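Local coordinates for protein RE55538p (Drosophila melanogaster, PDB 4IX7) that represses genes of neural development by binding the palindrome CCAATTGG through its BEN domain, and serves as a Su(H) corepressor that inhibits Notch signalling, at residues I22-S25 against L29-R32; L34-F39 against T96-D101; R41-T46 against R66-G71; H47-K52 against E90-I95. All coordinates share one frame; numbering follows the deposited sequence.

Contact 1 of 4, residues I22-S25 against L29-R32; sequences INWS and LATR. With nucleotides of chain B.
In a loop that includes an Asx turn at Asn-23, Ile-22, Asn-23 and Trp-24 lie against Ala-30 of helix 27-38. In the turn, Asn-23 OD1 accepts from the backbone N of Ser-25 at 3.1 Å. The N-H comes from above the carbonyl plane, 55° out of it, and not along a lone pair. The contact itself is apolar. The CB of Ala-30 is the hub, and Ile-22 CG2 presses on it at 3.5 Å, a tight fit. That branch lies anti to the backbone N of Ile-22 (chi1 -69° for CG1), which sends it toward the helix. The same methyl sits over the centre of the Trp-24 indole, 3.5 Å above its plane. Trp-24 also meets Ala-30 CB at an oblique angle, with its CE3 4.0 Å away. Two residues on, Arg-32 faces the DNA. Its extended chain brings NE within 3.0 Å of OP2 of DC4 of chain B, a hydrogen bond, in the conformer described here. The C2' of DT3 of chain B lies over one face of its guanidinium. Arg-32 NH1 also makes a salt bridge to Asp-101 of helix 88-112. Around the contact, Ile-22 and Trp-24 rest on Leu-34 one turn further along helix 27-38, Phe-19 meets the indole, and Thr-31 packs on Ala-94 and Ile-95 of helix 88-112.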
# COMPACT_ATOMS: atom_id res chain seq x y z
N ILE C 22 20.98 -11.80 -2.92
CA ILE C 22 19.63 -11.32 -2.68
C ILE C 22 18.61 -12.44 -2.86
O ILE C 22 18.68 -13.22 -3.82
CB ILE C 22 19.32 -10.15 -3.63
CG1 ILE C 22 20.15 -8.93 -3.24
CG2 ILE C 22 17.85 -9.79 -3.60
CD1 ILE C 22 20.07 -7.80 -4.24
N ASN C 23 17.66 -12.54 -1.93
CA ASN C 23 16.55 -13.46 -2.10
C ASN C 23 15.47 -12.78 -2.92
O ASN C 23 14.69 -11.98 -2.40
CB ASN C 23 16.00 -13.93 -0.75
CG ASN C 23 14.89 -14.96 -0.90
OD1 ASN C 23 14.58 -15.40 -2.01
ND2 ASN C 23 14.28 -15.34 0.22
N TRP C 24 15.43 -13.10 -4.21
CA TRP C 24 14.50 -12.46 -5.12
C TRP C 24 13.07 -13.00 -4.98
O TRP C 24 12.19 -12.65 -5.75
CB TRP C 24 15.00 -12.57 -6.56
CG TRP C 24 16.38 -11.98 -6.76
CD1 TRP C 24 17.57 -12.66 -6.83
CD2 TRP C 24 16.71 -10.60 -6.91
NE1 TRP C 24 18.61 -11.79 -7.02
CE2 TRP C 24 18.11 -10.51 -7.07
CE3 TRP C 24 15.95 -9.42 -6.93
CZ2 TRP C 24 18.77 -9.30 -7.25
CZ3 TRP C 24 16.61 -8.21 -7.10
CH2 TRP C 24 18.00 -8.16 -7.26
N SER C 25 12.84 -13.87 -4.00
CA SER C 25 11.50 -14.40 -3.78
C SER C 25 10.68 -13.51 -2.84
O SER C 25 9.46 -13.65 -2.76
CB SER C 25 11.55 -15.83 -3.22
OG SER C 25 12.00 -15.84 -1.87
N LEU C 29 12.28 -7.40 0.80
CA LEU C 29 13.62 -7.57 1.33
C LEU C 29 14.66 -7.33 0.24
O LEU C 29 15.71 -6.76 0.51
CB LEU C 29 13.77 -8.96 1.94
CG LEU C 29 12.91 -9.23 3.17
CD1 LEU C 29 13.13 -10.66 3.65
CD2 LEU C 29 13.23 -8.24 4.28
N ALA C 30 14.36 -7.74 -0.98
CA ALA C 30 15.28 -7.51 -2.09
C ALA C 30 15.47 -6.00 -2.31
O ALA C 30 16.59 -5.51 -2.48
CB ALA C 30 14.76 -8.17 -3.36
N THR C 31 14.35 -5.28 -2.25
CA THR C 31 14.34 -3.84 -2.43
C THR C 31 15.15 -3.16 -1.33
O THR C 31 15.98 -2.29 -1.59
CB THR C 31 12.90 -3.32 -2.46
OG1 THR C 31 12.21 -3.96 -3.54
CG2 THR C 31 12.85 -1.82 -2.70
N ARG C 32 14.93 -3.56 -0.08
CA ARG C 32 15.65 -2.99 1.04
C ARG C 32 17.16 -3.18 0.89
O ARG C 32 17.94 -2.27 1.13
CB ARG C 32 15.18 -3.59 2.37
CG ARG C 32 13.77 -3.17 2.77
CD ARG C 32 13.30 -3.92 4.01
NE ARG C 32 11.99 -3.43 4.42
CZ ARG C 32 11.80 -2.44 5.29
NH1 ARG C 32 10.57 -2.04 5.58
NH2 ARG C 32 12.84 -1.84 5.86
P DT B 3 15.49 -4.87 7.50
OP1 DT B 3 16.16 -5.92 6.71
OP2 DT B 3 15.55 -3.45 7.11
O5' DT B 3 13.93 -5.25 7.59
C5' DT B 3 13.61 -6.58 7.91
C4' DT B 3 12.11 -6.69 8.04
O4' DT B 3 11.69 -5.93 9.20
C3' DT B 3 11.32 -6.11 6.86
O3' DT B 3 10.53 -7.18 6.31
C2' DT B 3 10.50 -4.99 7.48
C1' DT B 3 10.41 -5.40 8.93
N1 DT B 3 10.20 -4.30 9.90
C2 DT B 3 9.20 -4.44 10.85
O2 DT B 3 8.47 -5.41 10.92
N3 DT B 3 9.09 -3.37 11.72
C4 DT B 3 9.88 -2.24 11.74
O4 DT B 3 9.70 -1.35 12.57
C5 DT B 3 10.90 -2.17 10.73
C7 DT B 3 11.81 -0.98 10.66
C6 DT B 3 11.02 -3.19 9.88
P DC B 4 9.61 -6.92 5.02
OP1 DC B 4 9.45 -8.22 4.31
OP2 DC B 4 10.13 -5.73 4.31
O5' DC B 4 8.22 -6.48 5.65
C5' DC B 4 7.54 -7.41 6.49
C4' DC B 4 6.38 -6.70 7.13
O4' DC B 4 6.87 -5.64 7.98
C3' DC B 4 5.44 -5.99 6.15
O3' DC B 4 4.30 -6.83 6.06
C2' DC B 4 5.14 -4.64 6.79
C1' DC B 4 5.79 -4.74 8.16
N1 DC B 4 6.39 -3.48 8.66
C2 DC B 4 5.87 -2.87 9.81
O2 DC B 4 4.92 -3.41 10.37
N3 DC B 4 6.43 -1.72 10.25
C4 DC B 4 7.46 -1.18 9.60
N4 DC B 4 7.99 -0.03 10.08
C5 DC B 4 8.00 -1.77 8.42
C6 DC B 4 7.44 -2.91 7.99

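Contact 2 of 4, residues L34-F39 against T96-D101; sequences LLVTIF and TTKCAD. With nucleotides of chain B; nucleotides of chain A.
Thr-96, on the helix whose Lys-98 packs against Leu-35 and Val-36, donates from OG1 a 2.7 Å hydrogen bond to OP2 of DA7 of chain A. This is the long helix 88-112 of the BEN domain, a family placed in the helix-turn-helix clan. Here it acts as the DNA-reading helix, while helix 27-38 backs it from inside the protein. Asp-101 makes a direct bond to a base. Its OD1 takes the N4 amino group of DC4 of chain B at 2.8 Å, and the N-H...O angle of 176° makes the bond nearly straight. N4 lies on the major-groove edge of cytosine, so this bond recognises a base and not just the backbone. The methyl C7 of DT3 of chain B comes within 3.3 Å of Asp-101 CG, and Thr-97 CG2 rests 3.6 Å from C5 of DC4 of chain B. These van der Waals contacts with the base edges probably add to the recognition. On the inner side, Lys-98 is used along its length. Its CG runs anti to the backbone N (chi1 176°), and the chain then bends at chi2. Leu-35 CD1 touches its CG at 3.7 Å, the two side chains lying alongside and running opposite ways. The amino end is held by a salt bridge to Glu-102, and NZ lies 3.5 Å from OP2 of DT3 of chain B. Val-36 meets the chain at about a right angle, and its CG1 is pressed to 3.4 Å from Lys-98 CE, a tight carbon pair.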
# COMPACT_ATOMS: atom_id res chain seq x y z
N LEU C 34 18.95 -3.64 -1.86
CA LEU C 34 19.48 -2.78 -2.92
C LEU C 34 19.57 -1.35 -2.41
O LEU C 34 20.57 -0.67 -2.65
CB LEU C 34 18.61 -2.86 -4.18
CG LEU C 34 18.64 -4.20 -4.92
CD1 LEU C 34 17.56 -4.25 -5.99
CD2 LEU C 34 20.01 -4.41 -5.55
N LEU C 35 18.54 -0.88 -1.72
CA LEU C 35 18.54 0.49 -1.21
C LEU C 35 19.71 0.81 -0.30
O LEU C 35 20.34 1.86 -0.45
CB LEU C 35 17.24 0.81 -0.49
CG LEU C 35 16.00 1.03 -1.36
CD1 LEU C 35 14.78 1.06 -0.47
CD2 LEU C 35 16.09 2.32 -2.20
N VAL C 36 20.02 -0.07 0.65
CA VAL C 36 21.10 0.22 1.59
C VAL C 36 22.47 -0.00 0.97
O VAL C 36 23.49 0.36 1.56
CB VAL C 36 20.97 -0.57 2.90
CG1 VAL C 36 19.67 -0.17 3.60
CG2 VAL C 36 21.06 -2.08 2.65
N THR C 37 22.50 -0.62 -0.21
CA THR C 37 23.75 -0.78 -0.95
C THR C 37 24.03 0.45 -1.82
O THR C 37 25.18 0.87 -1.96
CB THR C 37 23.71 -2.05 -1.84
OG1 THR C 37 23.44 -3.19 -1.01
CG2 THR C 37 25.06 -2.27 -2.53
N ILE C 38 22.97 1.05 -2.33
CA ILE C 38 23.06 2.12 -3.33
C ILE C 38 23.04 3.51 -2.70
O ILE C 38 23.68 4.45 -3.20
CB ILE C 38 21.93 1.96 -4.37
CG1 ILE C 38 22.19 0.73 -5.24
CG2 ILE C 38 21.76 3.21 -5.22
CD1 ILE C 38 20.94 0.22 -5.93
N PHE C 39 22.33 3.64 -1.58
CA PHE C 39 22.18 4.92 -0.87
C PHE C 39 22.70 4.79 0.55
O PHE C 39 22.51 3.75 1.18
CB PHE C 39 20.70 5.30 -0.79
CG PHE C 39 20.04 5.53 -2.12
CD1 PHE C 39 20.25 6.71 -2.82
CD2 PHE C 39 19.17 4.58 -2.64
CE1 PHE C 39 19.62 6.93 -4.05
CE2 PHE C 39 18.53 4.80 -3.86
CZ PHE C 39 18.75 5.97 -4.57
N THR C 96 9.16 3.34 -0.15
CA THR C 96 8.52 4.28 0.78
C THR C 96 8.68 3.83 2.22
O THR C 96 9.02 4.62 3.11
CB THR C 96 7.00 4.43 0.45
OG1 THR C 96 6.84 5.02 -0.85
CG2 THR C 96 6.30 5.27 1.50
N THR C 97 8.46 2.54 2.46
CA THR C 97 8.53 2.00 3.80
C THR C 97 9.96 2.06 4.33
O THR C 97 10.19 2.46 5.46
CB THR C 97 8.02 0.56 3.85
OG1 THR C 97 6.70 0.49 3.27
CG2 THR C 97 7.96 0.08 5.30
N LYS C 98 10.92 1.68 3.49
CA LYS C 98 12.31 1.68 3.93
C LYS C 98 12.79 3.10 4.27
O LYS C 98 13.52 3.30 5.25
CB LYS C 98 13.21 1.04 2.87
CG LYS C 98 14.70 1.07 3.20
CD LYS C 98 14.98 0.48 4.58
CE LYS C 98 16.46 0.19 4.76
NZ LYS C 98 16.79 -0.31 6.14
N CYS C 99 12.40 4.08 3.45
CA CYS C 99 12.73 5.48 3.73
C CYS C 99 12.15 5.91 5.07
O CYS C 99 12.81 6.58 5.86
CB CYS C 99 12.22 6.40 2.62
SG CYS C 99 13.16 6.26 1.10
N ALA C 100 10.90 5.52 5.33
CA ALA C 100 10.26 5.85 6.60
C ALA C 100 10.96 5.16 7.77
O ALA C 100 11.14 5.75 8.83
CB ALA C 100 8.79 5.47 6.56
N ASP C 101 11.39 3.92 7.56
CA ASP C 101 12.12 3.17 8.58
C ASP C 101 13.46 3.85 8.94
O ASP C 101 13.82 3.97 10.12
CB ASP C 101 12.39 1.73 8.13
CG ASP C 101 11.11 0.89 8.03
OD1 ASP C 101 10.08 1.25 8.63
OD2 ASP C 101 11.15 -0.17 7.36
P DT B 3 15.49 -4.87 7.50
OP1 DT B 3 16.16 -5.92 6.71
OP2 DT B 3 15.55 -3.45 7.11
O5' DT B 3 13.93 -5.25 7.59
C5' DT B 3 13.61 -6.58 7.91
C4' DT B 3 12.11 -6.69 8.04
O4' DT B 3 11.69 -5.93 9.20
C3' DT B 3 11.32 -6.11 6.86
O3' DT B 3 10.53 -7.18 6.31
C2' DT B 3 10.50 -4.99 7.48
C1' DT B 3 10.41 -5.40 8.93
N1 DT B 3 10.20 -4.30 9.90
C2 DT B 3 9.20 -4.44 10.85
O2 DT B 3 8.47 -5.41 10.92
N3 DT B 3 9.09 -3.37 11.72
C4 DT B 3 9.88 -2.24 11.74
O4 DT B 3 9.70 -1.35 12.57
C5 DT B 3 10.90 -2.17 10.73
C7 DT B 3 11.81 -0.98 10.66
C6 DT B 3 11.02 -3.19 9.88
P DC B 4 9.61 -6.92 5.02
OP1 DC B 4 9.45 -8.22 4.31
OP2 DC B 4 10.13 -5.73 4.31
O5' DC B 4 8.22 -6.48 5.65
C5' DC B 4 7.54 -7.41 6.49
C4' DC B 4 6.38 -6.70 7.13
O4' DC B 4 6.87 -5.64 7.98
C3' DC B 4 5.44 -5.99 6.15
O3' DC B 4 4.30 -6.83 6.06
C2' DC B 4 5.14 -4.64 6.79
C1' DC B 4 5.79 -4.74 8.16
N1 DC B 4 6.39 -3.48 8.66
C2 DC B 4 5.87 -2.87 9.81
O2 DC B 4 4.92 -3.41 10.37
N3 DC B 4 6.43 -1.72 10.25
C4 DC B 4 7.46 -1.18 9.60
N4 DC B 4 7.99 -0.03 10.08
C5 DC B 4 8.00 -1.77 8.42
C6 DC B 4 7.44 -2.91 7.99
P DA A 7 6.14 9.07 -1.21
OP1 DA A 7 7.13 9.88 -1.95
OP2 DA A 7 6.46 7.68 -0.78
O5' DA A 7 5.72 9.83 0.11
C5' DA A 7 5.46 11.23 0.01
C4' DA A 7 5.19 11.77 1.39
O4' DA A 7 3.86 11.36 1.80
C3' DA A 7 6.14 11.31 2.50
O3' DA A 7 6.28 12.38 3.44
C2' DA A 7 5.42 10.12 3.13
C1' DA A 7 3.95 10.51 2.94
N9 DA A 7 3.04 9.39 2.72
C8 DA A 7 3.26 8.26 1.96
N7 DA A 7 2.25 7.42 1.97
C5 DA A 7 1.30 8.03 2.77
C6 DA A 7 0.01 7.65 3.19
N6 DA A 7 -0.59 6.50 2.82
N1 DA A 7 -0.66 8.50 4.00
C2 DA A 7 -0.08 9.65 4.38
N3 DA A 7 1.13 10.11 4.05
C4 DA A 7 1.78 9.24 3.26

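Contact 3 of 4, residues R41-T46 against R66-G71; sequences RETLAT and RMLDPG. With nucleotides of chain B.
Leu-68 CD2 meets Thr-43 CG2 at 3.7 Å, and the two side chains cross obliquely. The same methyl of Leu-68 lies 4.3 Å from Leu-44 CD2. Thr-43 turns its CG2 anti to the backbone N, toward Leu-68, while its OG1, the branch anti to the carbonyl carbon, bonds Asp-40. Beside this apolar patch a water joins the backbones: it donates to Thr-46 O at 2.7 Å and accepts from Arg-66 N at 2.9 Å. This closes the end of helix 41-46 against strand 66-67. Further out, Thr-46 OG1 donates to Glu-42 O at 2.9 Å, tilted 25° from the carbonyl plane, and so holds the last turn of the helix. Asp-69 caps the start of helix 70-84 through a weak bond from Gly-71 N and a further one from Lys-72 N. The start of helix 41-46 faces the DNA. Arg-41 bends at chi2 (-56°) so that its CG lies 3.5 Å from C6 of DG1 of chain B and one guanidinium face turns to C8 of that base. Its NH1 makes salt bridges to Glu-102 and to a DNA phosphate. A serine in its place would probably leave that phosphate without this cation, Glu-102 with Lys-98 but not Arg-41, and the guanine without its cover. Helix 41-46 thus meets 66-71 through methyls and water, and DNA through charge and a side chain packed along a guanine.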
# COMPACT_ATOMS: atom_id res chain seq x y z
N ARG C 41 22.41 5.59 4.61
CA ARG C 41 21.21 5.62 5.44
C ARG C 41 20.70 7.04 5.63
O ARG C 41 19.49 7.25 5.70
CB ARG C 41 21.44 4.98 6.82
CG ARG C 41 21.99 3.57 6.79
CD ARG C 41 21.13 2.61 6.00
NE ARG C 41 21.77 1.29 6.02
CZ ARG C 41 21.36 0.27 6.76
NH1 ARG C 41 20.28 0.37 7.52
NH2 ARG C 41 22.02 -0.88 6.71
N GLU C 42 21.61 8.00 5.70
CA GLU C 42 21.21 9.39 5.88
C GLU C 42 20.37 9.89 4.70
O GLU C 42 19.39 10.60 4.89
CB GLU C 42 22.42 10.30 6.09
CG GLU C 42 22.07 11.71 6.58
CD GLU C 42 21.95 12.74 5.45
OE1 GLU C 42 21.53 13.89 5.73
OE2 GLU C 42 22.28 12.41 4.29
N THR C 43 20.76 9.51 3.49
CA THR C 43 19.98 9.84 2.30
C THR C 43 18.58 9.23 2.36
O THR C 43 17.58 9.91 2.09
CB THR C 43 20.70 9.37 1.02
OG1 THR C 43 21.97 10.02 0.92
CG2 THR C 43 19.88 9.71 -0.20
N LEU C 44 18.50 7.96 2.73
CA LEU C 44 17.22 7.28 2.85
C LEU C 44 16.35 7.93 3.92
O LEU C 44 15.12 7.99 3.79
CB LEU C 44 17.43 5.80 3.19
CG LEU C 44 18.17 4.99 2.13
CD1 LEU C 44 18.40 3.56 2.63
CD2 LEU C 44 17.39 4.97 0.83
N ALA C 45 16.99 8.42 4.97
CA ALA C 45 16.24 8.97 6.10
C ALA C 45 15.70 10.37 5.81
O ALA C 45 14.75 10.81 6.45
CB ALA C 45 17.11 8.99 7.33
N THR C 46 16.29 11.05 4.84
CA THR C 46 15.93 12.44 4.56
C THR C 46 15.26 12.67 3.22
O THR C 46 14.88 13.79 2.90
CB THR C 46 17.18 13.35 4.60
OG1 THR C 46 18.15 12.88 3.65
CG2 THR C 46 17.78 13.37 5.98
N ARG C 66 13.32 15.65 -0.25
CA ARG C 66 13.54 15.64 -1.70
C ARG C 66 13.44 14.22 -2.24
O ARG C 66 13.57 13.25 -1.49
CB ARG C 66 14.92 16.20 -2.06
CG ARG C 66 15.30 17.52 -1.38
CD ARG C 66 14.29 18.61 -1.64
NE ARG C 66 14.19 19.00 -3.05
CZ ARG C 66 13.48 20.04 -3.47
NH1 ARG C 66 12.82 20.79 -2.59
NH2 ARG C 66 13.42 20.33 -4.76
N MSE C 67 13.25 14.09 -3.54
CA MSE C 67 13.16 12.77 -4.13
C MSE C 67 14.53 12.07 -4.22
O MSE C 67 15.56 12.70 -4.47
CB MSE C 67 12.48 12.82 -5.50
CG MSE C 67 13.42 13.14 -6.62
SE MSE C 67 12.50 13.22 -8.32
CE MSE C 67 11.24 11.79 -8.08
N LEU C 68 14.53 10.76 -3.97
CA LEU C 68 15.71 9.94 -4.20
C LEU C 68 16.06 10.00 -5.69
O LEU C 68 15.17 10.11 -6.54
CB LEU C 68 15.43 8.48 -3.81
CG LEU C 68 15.32 8.23 -2.30
CD1 LEU C 68 14.75 6.83 -2.07
CD2 LEU C 68 16.68 8.39 -1.64
N ASP C 69 17.36 9.93 -5.99
CA ASP C 69 17.89 9.92 -7.36
C ASP C 69 16.99 9.09 -8.27
O ASP C 69 16.92 7.87 -8.11
CB ASP C 69 19.31 9.33 -7.32
CG ASP C 69 20.03 9.38 -8.66
OD1 ASP C 69 19.40 9.13 -9.71
OD2 ASP C 69 21.25 9.64 -8.67
N PRO C 70 16.29 9.74 -9.22
CA PRO C 70 15.30 9.02 -10.02
C PRO C 70 15.90 7.91 -10.88
O PRO C 70 15.24 6.89 -11.08
CB PRO C 70 14.71 10.11 -10.93
CG PRO C 70 15.05 11.39 -10.29
CD PRO C 70 16.30 11.19 -9.49
N GLY C 71 17.11 8.12 -11.40
CA GLY C 71 17.72 7.12 -12.26
C GLY C 71 18.07 5.87 -11.48
O GLY C 71 17.91 4.74 -11.97
O5' DG B 1 24.63 -2.92 10.38
C5' DG B 1 23.98 -3.08 11.63
C4' DG B 1 23.08 -1.89 11.91
O4' DG B 1 23.81 -0.65 11.90
C3' DG B 1 22.03 -1.65 10.84
O3' DG B 1 20.98 -2.52 11.15
C2' DG B 1 21.63 -0.21 11.08
C1' DG B 1 22.97 0.41 11.46
N9 DG B 1 23.69 1.09 10.39
C8 DG B 1 24.44 0.48 9.42
N7 DG B 1 25.00 1.33 8.60
C5 DG B 1 24.62 2.57 9.07
C6 DG B 1 24.94 3.85 8.57
O6 DG B 1 25.64 4.13 7.59
N1 DG B 1 24.36 4.86 9.32
C2 DG B 1 23.57 4.65 10.42
N2 DG B 1 23.10 5.76 11.01
N3 DG B 1 23.25 3.45 10.90
C4 DG B 1 23.81 2.45 10.17
O HOH W 1 15.78 15.67 1.26

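Contact 4 of 4, residues H47-K52 against E90-I95; sequences HSVTGK and EVRNAI. With nucleotides of chain A.
Val-49 packs the loop after strand 47-48 onto helix 88-112, splitting its two methyls between Ile-95 and Arg-92. With CG1 anti to the backbone N (chi1 172°), CG2 falls beside that N and meets Ile-95 CG2 at 3.5 Å. The pair is tight, and the side chains cross at about a right angle. The other branch, CG1, comes to Arg-92 NH1 at 3.5 Å, oblique to the guanidinium plane. Arg-92 has two conformers; in the one described, its chain is extended and NE pairs with Glu-88. Thr-50 puts OG1 in the crowded position between the backbone N and the carbonyl carbon (chi1 67°). From there OG1 donates to OP1 of DA7 of chain A at 2.6 Å and accepts from Lys-52 N, an ST turn. Thr-50 N adds a second grip on OP1 at 2.8 Å. A valine here would probably leave that phosphate oxygen with one protein bond fewer and Lys-52 N without its turn partner. Ser-48 OG accepts from Gly-51 N and so shapes the loop. Ser-48 also pairs with strand 66-67, while Val-91 and Ile-95 carry the helix on to Thr-31 of helix 27-38.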
# COMPACT_ATOMS: atom_id res chain seq x y z
N HIS C 47 15.11 11.61 2.43
CA HIS C 47 14.50 11.70 1.11
C HIS C 47 13.26 10.82 1.05
O HIS C 47 13.02 10.01 1.95
CB HIS C 47 15.49 11.26 0.02
CG HIS C 47 16.59 12.25 -0.22
ND1 HIS C 47 17.48 12.64 0.76
CD2 HIS C 47 16.93 12.93 -1.34
CE1 HIS C 47 18.33 13.52 0.25
NE2 HIS C 47 18.02 13.71 -1.02
N SER C 48 12.49 10.99 -0.02
CA SER C 48 11.33 10.16 -0.29
C SER C 48 11.33 9.67 -1.73
O SER C 48 12.15 10.10 -2.56
CB SER C 48 10.05 10.95 -0.00
OG SER C 48 9.94 12.06 -0.89
N VAL C 49 10.39 8.80 -2.06
CA VAL C 49 10.29 8.30 -3.43
C VAL C 49 9.95 9.42 -4.41
O VAL C 49 10.55 9.51 -5.48
CB VAL C 49 9.24 7.17 -3.54
CG1 VAL C 49 9.01 6.80 -5.00
CG2 VAL C 49 9.71 5.97 -2.75
N THR C 50 9.00 10.28 -4.03
CA THR C 50 8.45 11.28 -4.95
C THR C 50 8.89 12.72 -4.70
O THR C 50 8.76 13.56 -5.59
CB THR C 50 6.91 11.28 -4.96
OG1 THR C 50 6.42 11.74 -3.69
CG2 THR C 50 6.36 9.88 -5.25
N GLY C 51 9.37 13.01 -3.50
CA GLY C 51 9.73 14.37 -3.13
C GLY C 51 8.52 15.27 -2.87
O GLY C 51 8.68 16.47 -2.67
N LYS C 52 7.32 14.69 -2.86
CA LYS C 52 6.12 15.48 -2.62
C LYS C 52 5.73 15.39 -1.15
O LYS C 52 5.99 14.39 -0.50
CB LYS C 52 4.97 14.98 -3.50
CG LYS C 52 5.26 15.16 -4.99
CD LYS C 52 4.04 14.84 -5.83
CE LYS C 52 4.12 15.51 -7.18
NZ LYS C 52 2.77 15.62 -7.81
N GLU C 90 4.42 -2.28 -6.15
CA GLU C 90 4.87 -3.07 -5.01
C GLU C 90 6.30 -2.70 -4.63
O GLU C 90 6.63 -2.58 -3.45
CB GLU C 90 4.80 -4.56 -5.37
CG GLU C 90 4.92 -5.51 -4.21
CD GLU C 90 4.65 -6.94 -4.65
OE1 GLU C 90 3.95 -7.12 -5.67
OE2 GLU C 90 5.14 -7.88 -3.98
N VAL C 91 7.15 -2.49 -5.63
CA VAL C 91 8.52 -2.09 -5.36
C VAL C 91 8.55 -0.69 -4.76
O VAL C 91 9.26 -0.44 -3.79
CB VAL C 91 9.40 -2.14 -6.62
CG1 VAL C 91 10.82 -1.78 -6.28
CG2 VAL C 91 9.34 -3.54 -7.22
N ARG C 92 7.80 0.24 -5.35
CA ARG C 92 7.77 1.60 -4.84
C ARG C 92 7.30 1.65 -3.39
O ARG C 92 7.82 2.42 -2.58
CB ARG C 92 6.92 2.50 -5.75
CG ARG C 92 7.60 2.82 -7.06
CD ARG C 92 6.71 3.60 -8.02
NE ARG C 92 7.50 4.17 -9.10
CZ ARG C 92 7.91 5.43 -9.13
NH1 ARG C 92 7.59 6.26 -8.14
NH2 ARG C 92 8.64 5.87 -10.14
N ASN C 93 6.30 0.82 -3.06
CA ASN C 93 5.81 0.78 -1.69
C ASN C 93 6.90 0.32 -0.73
O ASN C 93 7.03 0.85 0.38
CB ASN C 93 4.57 -0.09 -1.54
CG ASN C 93 4.08 -0.13 -0.12
OD1 ASN C 93 4.15 -1.17 0.54
ND2 ASN C 93 3.62 1.01 0.39
N ALA C 94 7.70 -0.64 -1.16
CA ALA C 94 8.82 -1.08 -0.33
C ALA C 94 9.83 0.04 -0.10
O ALA C 94 10.37 0.17 1.00
CB ALA C 94 9.48 -2.31 -0.93
N ILE C 95 10.09 0.85 -1.13
CA ILE C 95 11.01 1.98 -0.98
C ILE C 95 10.45 3.01 -0.01
O ILE C 95 11.16 3.50 0.88
CB ILE C 95 11.31 2.65 -2.34
CG1 ILE C 95 11.88 1.63 -3.32
CG2 ILE C 95 12.31 3.78 -2.13
CD1 ILE C 95 12.01 2.15 -4.75
P DA A 7 6.14 9.07 -1.21
OP1 DA A 7 7.13 9.88 -1.95
OP2 DA A 7 6.46 7.68 -0.78
O5' DA A 7 5.72 9.83 0.11
C5' DA A 7 5.46 11.23 0.01
C4' DA A 7 5.19 11.77 1.39
O4' DA A 7 3.86 11.36 1.80
C3' DA A 7 6.14 11.31 2.50
O3' DA A 7 6.28 12.38 3.44
C2' DA A 7 5.42 10.12 3.13
C1' DA A 7 3.95 10.51 2.94
N9 DA A 7 3.04 9.39 2.72
C8 DA A 7 3.26 8.26 1.96
N7 DA A 7 2.25 7.42 1.97
C5 DA A 7 1.30 8.03 2.77
C6 DA A 7 0.01 7.65 3.19
N6 DA A 7 -0.59 6.50 2.82
N1 DA A 7 -0.66 8.50 4.00
C2 DA A 7 -0.08 9.65 4.38
N3 DA A 7 1.13 10.11 4.05
C4 DA A 7 1.78 9.24 3.26
P DA A 6 2.26 5.31 -5.73
OP1 DA A 6 3.34 5.37 -6.72
OP2 DA A 6 1.89 4.04 -5.07
O5' DA A 6 2.57 6.33 -4.54
C5' DA A 6 3.00 7.63 -4.89
C4' DA A 6 3.25 8.43 -3.63
O4' DA A 6 2.00 8.53 -2.88
C3' DA A 6 4.27 7.87 -2.64
O3' DA A 6 4.77 9.05 -2.06
C2' DA A 6 3.38 7.06 -1.68
C1' DA A 6 2.16 7.99 -1.59
N9 DA A 6 0.88 7.37 -1.25
C8 DA A 6 0.39 6.14 -1.60
N7 DA A 6 -0.82 5.91 -1.15
C5 DA A 6 -1.17 7.09 -0.49
C6 DA A 6 -2.32 7.50 0.22
N6 DA A 6 -3.40 6.73 0.36
N1 DA A 6 -2.30 8.75 0.76
C2 DA A 6 -1.21 9.50 0.61
N3 DA A 6 -0.08 9.22 -0.03
C4 DA A 6 -0.12 7.99 -0.55

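Contact 1 closes first along the chain. Contacts 3 and 4 then lie nested inside the loop that contact 2 closes, and their segments alternate. Contacts 1 and 2 share helix 27-38, with centres 12 Å apart. Contacts 2 and 4 share helix 88-112, with centres 9 Å apart. Contacts 3 and 4 are joined by the short parallel pair of strands 47-48 and 66-67. Contact 2 is the most central, about 3 Å from the centre of the chain, and touches the other three. Contacts 1 and 3 do not touch, their centres being 19 Å apart. All four lie in one BEN domain, where the packed helices and the loop after strand 47-48 present groups to both DNA strands.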